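Local coordinates for protein uricase (Arthrobacter globiformis, PDB 2YZC) that catalyses the oxidation of uric acid by molecular oxygen to 5-hydroxyisourate, a step on the way to allantoin, at residues 161-166 and 178-183; 251-256 and 268-273. All coordinates share one frame; numbering follows the deposited sequence.

Both contacts lie toward one end of the subunit and draw on neighbouring strands, 182-192 and 240-254, of the same antiparallel sheet. Contact 1 (161-166 with 178-183) joins a loop to the approach of strand 182-192 and is largely polar: a buried serine, a water and an arginine beside the bound allantoate. Contact 2 (251-256 with 268-273) is a regular strand pairing with an apolar surround, and it brings His251 to the same ligand. Each mixes buried and exposed residues. They meet where Ile181 CD1 packs 3.6 Å from Phe269 CE2, and both reach the third subunit, contact 2 by continuing its sheet.

Contact 1 of 2, residues 161-166 and 178-183; sequences SEFHGF and TDRILA. With 1AL (allantoate ion), chain I.
Ser161 and Arg180 form the tightly packed part of this contact. The backbone N of Arg180 donates to Ser161 O at 3.0 Å, and its NE donates to Ser161 OG at 3.1 Å, with OG close to the guanidinium plane. Ser161 OG lies anti to its own backbone N (chi1 173°), which sets it beside the arginine chain and against Leu182 CB. Beyond CG the arginine runs extended, carrying its guanidinium past the serine to the ligand. Phe163 CB sits over one guanidinium face, 3.5 Å from Arg180 CZ, and the planes of the phenyl ring and guanidinium differ by only 13°. Water 1 joins Ser161 OG, Glu162 O and Arg180 NH2, so the arginine is gripped along its edge as well as covered on a face.

The Phe163 ring is itself sandwiched: Phe166 CD1 lies over one face, and allantoate N4 is 3.8 Å above the other. Arg180 NH2 makes a weak hydrogen bond to allantoate O2 at 3.4 Å, while Asn249 of the same chain and Thr67 of the second subunit also hydrogen-bond the ligand.

Around Thr178 the packing is looser and more exposed. Glu162 CG rests on Thr178 O, and the methyl CG2 of Thr178 approaches Glu162 OE1 and the His164 ring. His164 NE2 donates to Glu162 OE1 at 2.8 Å, meeting the carboxylate from above its plane, and His218 takes the other oxygen, OE2. Water 2 is held by Thr178 O, with a weak bond from Ser161 N.

Phe163 thus supplies a flat wall to the urate site and Arg180 a donor, here only weakly bonded to the ligand, whose guanidinium is held in place by Ser161 OG, water 1 and Phe163 CB; its positive charge would probably favour an anionic ligand.

Contact 2 of 2, residues 251-256 and 268-273; sequences HHFLVD and VFYAAD
Leu254 and Phe269 meet on one face of a strand pair: Leu254 CD1 lies over the Phe269 ring, 4.0 Å from its centroid, in a CH-pi contact. Further along that face, Ala271 CB sits over the His252 ring, nearest its NE2 at 3.7 Å. The other face carries Phe253 and Tyr270 side by side, pointing the same way, with CD2 of the former 3.8 Å from CD1 of the latter. Ala272 CB meets the edge of the Phe253 ring. With CG2 anti to its carbonyl carbon, Val255 places that methyl against Tyr270 CB and Val268 CG1.

Between these faces Phe253 N donates to Tyr270 O and Tyr270 N to Phe253 O, each at 2.9 Å, and Val255 N donates to Val268 O at 3.0 Å. Next to these, Ala272 N donates to His251 O, and water 4 bridges that oxygen to Ala272 O. Tyr270 OH instead bonds Arg274 O of the fourth subunit.

This is an antiparallel strand pairing in the uricase sheet, extended by a strand of the third subunit, and beside it His251, probably a member of the charge relay, bonds allantoate weakly through NE2.

Contact 1 of 2, residues 161-166 and 178-183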
loop_
_atom_site.group_PDB
_atom_site.type_symbol
_atom_site.label_atom_id
_atom_site.label_comp_id
_atom_site.label_asym_id
_atom_site.label_seq_id
_atom_site.Cartn_x
_atom_site.Cartn_y
_atom_site.Cartn_z
ATOM N N SER A 161 15.505 26.580 7.394
ATOM C CA SER A 161 15.807 25.404 8.201
ATOM C C SER A 161 17.313 25.188 8.211
ATOM O O SER A 161 17.968 25.234 7.164
ATOM C CB SER A 161 15.102 24.163 7.638
ATOM O OG SER A 161 15.518 22.983 8.317
ATOM N N GLU A 162 17.856 24.968 9.406
ATOM C CA GLU A 162 19.285 24.740 9.595
ATOM C C GLU A 162 19.478 23.547 10.522
ATOM O O GLU A 162 18.541 23.099 11.185
ATOM C CB GLU A 162 19.939 25.944 10.282
ATOM C CG GLU A 162 19.712 27.288 9.643
ATOM C CD GLU A 162 20.386 28.412 10.420
ATOM O OE1 GLU A 162 21.535 28.220 10.879
ATOM O OE2 GLU A 162 19.775 29.492 10.563
ATOM N N PHE A 163 20.701 23.035 10.564
ATOM C CA PHE A 163 21.034 21.949 11.474
ATOM C C PHE A 163 22.534 21.897 11.663
ATOM O O PHE A 163 23.276 21.424 10.800
ATOM C CB PHE A 163 20.528 20.589 10.994
ATOM C CG PHE A 163 20.647 19.516 12.044
ATOM C CD1 PHE A 163 20.110 19.718 13.318
ATOM C CD2 PHE A 163 21.317 18.327 11.785
ATOM C CE1 PHE A 163 20.245 18.748 14.320
ATOM C CE2 PHE A 163 21.457 17.348 12.778
ATOM C CZ PHE A 163 20.920 17.562 14.048
ATOM N N HIS A 164 22.971 22.400 12.811
ATOM C CA HIS A 164 24.384 22.451 13.144
ATOM C C HIS A 164 24.565 22.410 14.654
ATOM O O HIS A 164 23.590 22.444 15.406
ATOM C CB HIS A 164 24.989 23.731 12.561
ATOM C CG HIS A 164 24.197 24.965 12.865
ATOM N ND1 HIS A 164 24.089 25.489 14.136
ATOM C CD2 HIS A 164 23.448 25.762 12.065
ATOM C CE1 HIS A 164 23.306 26.553 14.106
ATOM N NE2 HIS A 164 22.904 26.740 12.862
ATOM N N GLY A 165 25.814 22.322 15.097
ATOM C CA GLY A 165 26.077 22.280 16.524
ATOM C C GLY A 165 25.864 20.919 17.165
ATOM O O GLY A 165 25.861 20.809 18.389
ATOM N N PHE A 166 25.679 19.880 16.357
ATOM C CA PHE A 166 25.488 18.543 16.906
ATOM C C PHE A 166 26.847 17.913 17.193
ATOM O O PHE A 166 27.840 18.252 16.556
ATOM C CB PHE A 166 24.688 17.657 15.939
ATOM C CG PHE A 166 25.166 17.711 14.509
ATOM C CD1 PHE A 166 24.654 18.659 13.624
ATOM C CD2 PHE A 166 26.117 16.808 14.044
ATOM C CE1 PHE A 166 25.080 18.704 12.294
ATOM C CE2 PHE A 166 26.551 16.846 12.717
ATOM C CZ PHE A 166 26.029 17.796 11.842
ATOM N N THR A 178 23.349 25.590 7.161
ATOM C CA THR A 178 22.504 26.708 7.565
ATOM C C THR A 178 21.364 26.913 6.574
ATOM O O THR A 178 20.630 27.898 6.663
ATOM C CB THR A 178 23.298 28.024 7.675
ATOM O OG1 THR A 178 23.865 28.348 6.401
ATOM C CG2 THR A 178 24.405 27.895 8.718
ATOM N N ASP A 179 21.222 25.984 5.631
ATOM C CA ASP A 179 20.155 26.067 4.634
ATOM C C ASP A 179 19.841 24.674 4.092
ATOM O O ASP A 179 20.624 24.097 3.333
ATOM C CB ASP A 179 20.562 26.984 3.470
ATOM C CG ASP A 179 19.371 27.436 2.625
ATOM O OD1 ASP A 179 18.308 26.772 2.664
ATOM O OD2 ASP A 179 19.501 28.456 1.908
ATOM N N ARG A 180 18.696 24.133 4.487
ATOM C CA ARG A 180 18.283 22.816 4.021
ATOM C C ARG A 180 16.768 22.800 3.909
ATOM O O ARG A 180 16.091 23.702 4.404
ATOM C CB ARG A 180 18.724 21.723 5.006
ATOM C CG ARG A 180 17.991 21.760 6.359
ATOM C CD ARG A 180 18.351 20.588 7.268
ATOM N NE ARG A 180 17.567 20.608 8.506
ATOM C CZ ARG A 180 17.557 19.637 9.415
ATOM N NH1 ARG A 180 18.297 18.550 9.243
ATOM N NH2 ARG A 180 16.786 19.746 10.495
ATOM N N ILE A 181 16.244 21.785 3.235
ATOM C CA ILE A 181 14.802 21.628 3.112
ATOM C C ILE A 181 14.356 20.894 4.374
ATOM O O ILE A 181 15.110 20.100 4.937
ATOM C CB ILE A 181 14.422 20.762 1.874
ATOM C CG1 ILE A 181 14.514 21.601 0.595
ATOM C CG2 ILE A 181 13.013 20.188 2.031
ATOM C CD1 ILE A 181 14.164 20.825 -0.666
ATOM N N LEU A 182 13.149 21.189 4.837
ATOM C CA LEU A 182 12.593 20.508 6.003
ATOM C C LEU A 182 11.219 20.052 5.541
ATOM O O LEU A 182 10.329 20.872 5.347
ATOM C CB LEU A 182 12.465 21.460 7.198
ATOM C CG LEU A 182 11.820 20.841 8.447
ATOM C CD1 LEU A 182 12.667 19.674 8.935
ATOM C CD2 LEU A 182 11.686 21.892 9.546
ATOM N N ALA A 183 11.073 18.750 5.325
ATOM C CA ALA A 183 9.811 18.174 4.870
ATOM C C ALA A 183 9.374 17.089 5.845
ATOM O O ALA A 183 10.195 16.301 6.317
ATOM C CB ALA A 183 9.983 17.577 3.480
HETATM C C1 1AL I . 17.138 17.067 13.229
HETATM O O2 1AL I . 16.462 18.088 13.437
HETATM N N3 1AL I . 17.461 16.187 14.216
HETATM N N4 1AL I . 17.525 16.899 11.901
HETATM C C5 1AL I . 16.603 14.446 11.378
HETATM O O6 1AL I . 15.529 14.732 11.940
HETATM O O7 1AL I . 16.812 13.441 10.681
HETATM C C8 1AL I . 17.694 15.559 11.337
HETATM C C9 1AL I . 19.786 14.294 11.485
HETATM O O10 1AL I . 20.468 13.515 10.785
HETATM N N11 1AL I . 19.706 14.183 12.848
HETATM N N12 1AL I . 19.076 15.310 10.946
HETATM O O HOH W 1 15.807 22.320 11.022
HETATM O O HOH W 2 17.941 28.438 6.014
#

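Contact 2 of 2, residues 251-256 and 268-273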
loop_
_atom_site.group_PDB
_atom_site.type_symbol
_atom_site.label_atom_id
_atom_site.label_comp_id
_atom_site.label_asym_id
_atom_site.label_seq_id
_atom_site.Cartn_x
_atom_site.Cartn_y
_atom_site.Cartn_z
ATOM N N HIS A 251 14.014 13.189 4.127
ATOM C CA HIS A 251 15.192 13.755 3.489
ATOM C C HIS A 251 15.133 14.068 2.010
ATOM O O HIS A 251 14.780 13.232 1.185
ATOM C CB HIS A 251 16.392 12.850 3.765
ATOM C CG HIS A 251 16.609 12.564 5.220
ATOM N ND1 HIS A 251 16.772 11.286 5.710
ATOM C CD2 HIS A 251 16.688 13.390 6.290
ATOM C CE1 HIS A 251 16.941 11.337 7.021
ATOM N NE2 HIS A 251 16.894 12.603 7.397
ATOM N N HIS A 252 15.483 15.309 1.698
ATOM C CA HIS A 252 15.567 15.792 0.331
ATOM C C HIS A 252 17.035 16.153 0.233
ATOM O O HIS A 252 17.457 17.217 0.687
ATOM C CB HIS A 252 14.688 17.029 0.129
ATOM C CG HIS A 252 13.238 16.707 -0.045
ATOM N ND1 HIS A 252 12.505 16.046 0.915
ATOM C CD2 HIS A 252 12.397 16.912 -1.086
ATOM C CE1 HIS A 252 11.274 15.855 0.474
ATOM N NE2 HIS A 252 11.182 16.370 -0.738
ATOM N N PHE A 253 17.818 15.235 -0.321
ATOM C CA PHE A 253 19.254 15.438 -0.449
ATOM C C PHE A 253 19.609 16.349 -1.608
ATOM O O PHE A 253 19.151 16.144 -2.729
ATOM C CB PHE A 253 19.951 14.090 -0.627
ATOM C CG PHE A 253 19.786 13.169 0.544
ATOM C CD1 PHE A 253 20.470 13.406 1.734
ATOM C CD2 PHE A 253 18.937 12.069 0.464
ATOM C CE1 PHE A 253 20.312 12.556 2.833
ATOM C CE2 PHE A 253 18.771 11.212 1.554
ATOM C CZ PHE A 253 19.458 11.456 2.738
ATOM N N LEU A 254 20.423 17.362 -1.326
ATOM C CA LEU A 254 20.867 18.297 -2.351
ATOM C C LEU A 254 21.821 17.484 -3.217
ATOM O O LEU A 254 22.866 17.041 -2.749
ATOM C CB LEU A 254 21.607 19.470 -1.702
ATOM C CG LEU A 254 22.071 20.630 -2.587
ATOM C CD1 LEU A 254 20.869 21.355 -3.170
ATOM C CD2 LEU A 254 22.915 21.591 -1.750
ATOM N N VAL A 255 21.458 17.280 -4.477
ATOM C CA VAL A 255 22.276 16.484 -5.377
ATOM C C VAL A 255 23.614 17.138 -5.712
ATOM O O VAL A 255 23.685 18.339 -5.961
ATOM C CB VAL A 255 21.506 16.177 -6.691
ATOM C CG1 VAL A 255 22.357 15.314 -7.616
ATOM C CG2 VAL A 255 20.195 15.454 -6.356
ATOM N N ASP A 256 24.672 16.336 -5.698
ATOM C CA ASP A 256 26.003 16.830 -6.019
ATOM C C ASP A 256 26.186 16.754 -7.524
ATOM O O ASP A 256 26.317 15.668 -8.091
ATOM C CB ASP A 256 27.077 15.998 -5.319
ATOM C CG ASP A 256 28.484 16.408 -5.730
ATOM O OD1 ASP A 256 28.683 17.595 -6.063
ATOM O OD2 ASP A 256 29.386 15.548 -5.709
ATOM N N VAL A 268 18.239 21.520 -6.832
ATOM C CA VAL A 268 17.936 20.153 -7.264
ATOM C C VAL A 268 18.083 19.128 -6.150
ATOM O O VAL A 268 19.184 18.929 -5.630
ATOM C CB VAL A 268 18.860 19.732 -8.429
ATOM C CG1 VAL A 268 18.526 18.322 -8.878
ATOM C CG2 VAL A 268 18.725 20.716 -9.580
ATOM N N PHE A 269 16.984 18.457 -5.804
ATOM C CA PHE A 269 17.015 17.475 -4.723
ATOM C C PHE A 269 16.504 16.078 -5.064
ATOM O O PHE A 269 15.674 15.891 -5.956
ATOM C CB PHE A 269 16.196 17.975 -3.520
ATOM C CG PHE A 269 16.584 19.344 -3.036
ATOM C CD1 PHE A 269 16.190 20.485 -3.733
ATOM C CD2 PHE A 269 17.339 19.493 -1.875
ATOM C CE1 PHE A 269 16.545 21.762 -3.277
ATOM C CE2 PHE A 269 17.699 20.756 -1.411
ATOM C CZ PHE A 269 17.300 21.895 -2.113
ATOM N N TYR A 270 17.012 15.102 -4.321
ATOM C CA TYR A 270 16.596 13.712 -4.447
ATOM C C TYR A 270 15.743 13.465 -3.199
ATOM O O TYR A 270 16.237 13.583 -2.080
ATOM C CB TYR A 270 17.829 12.797 -4.451
ATOM C CG TYR A 270 17.578 11.365 -4.008
ATOM C CD1 TYR A 270 18.407 10.758 -3.058
ATOM C CD2 TYR A 270 16.528 10.613 -4.540
ATOM C CE1 TYR A 270 18.196 9.443 -2.649
ATOM C CE2 TYR A 270 16.309 9.293 -4.139
ATOM C CZ TYR A 270 17.145 8.717 -3.195
ATOM O OH TYR A 270 16.940 7.415 -2.800
ATOM N N ALA A 271 14.463 13.157 -3.382
ATOM C CA ALA A 271 13.592 12.902 -2.236
ATOM C C ALA A 271 13.647 11.414 -1.893
ATOM O O ALA A 271 12.982 10.601 -2.535
ATOM C CB ALA A 271 12.156 13.315 -2.561
ATOM N N ALA A 272 14.441 11.066 -0.886
ATOM C CA ALA A 272 14.599 9.673 -0.466
ATOM C C ALA A 272 13.391 9.107 0.282
ATOM O O ALA A 272 12.714 9.823 1.013
ATOM C CB ALA A 272 15.845 9.538 0.402
ATOM N N ASP A 273 13.136 7.814 0.100
ATOM C CA ASP A 273 12.024 7.138 0.765
ATOM C C ASP A 273 12.438 6.709 2.169
ATOM O O ASP A 273 11.848 7.135 3.161
ATOM C CB ASP A 273 11.601 5.902 -0.034
ATOM C CG ASP A 273 11.025 6.254 -1.390
ATOM O OD1 ASP A 273 11.054 5.388 -2.289
ATOM O OD2 ASP A 273 10.531 7.389 -1.555
HETATM O O HOH W 3 13.913 10.083 4.026
HETATM O O HOH W 4 12.115 12.400 1.215
#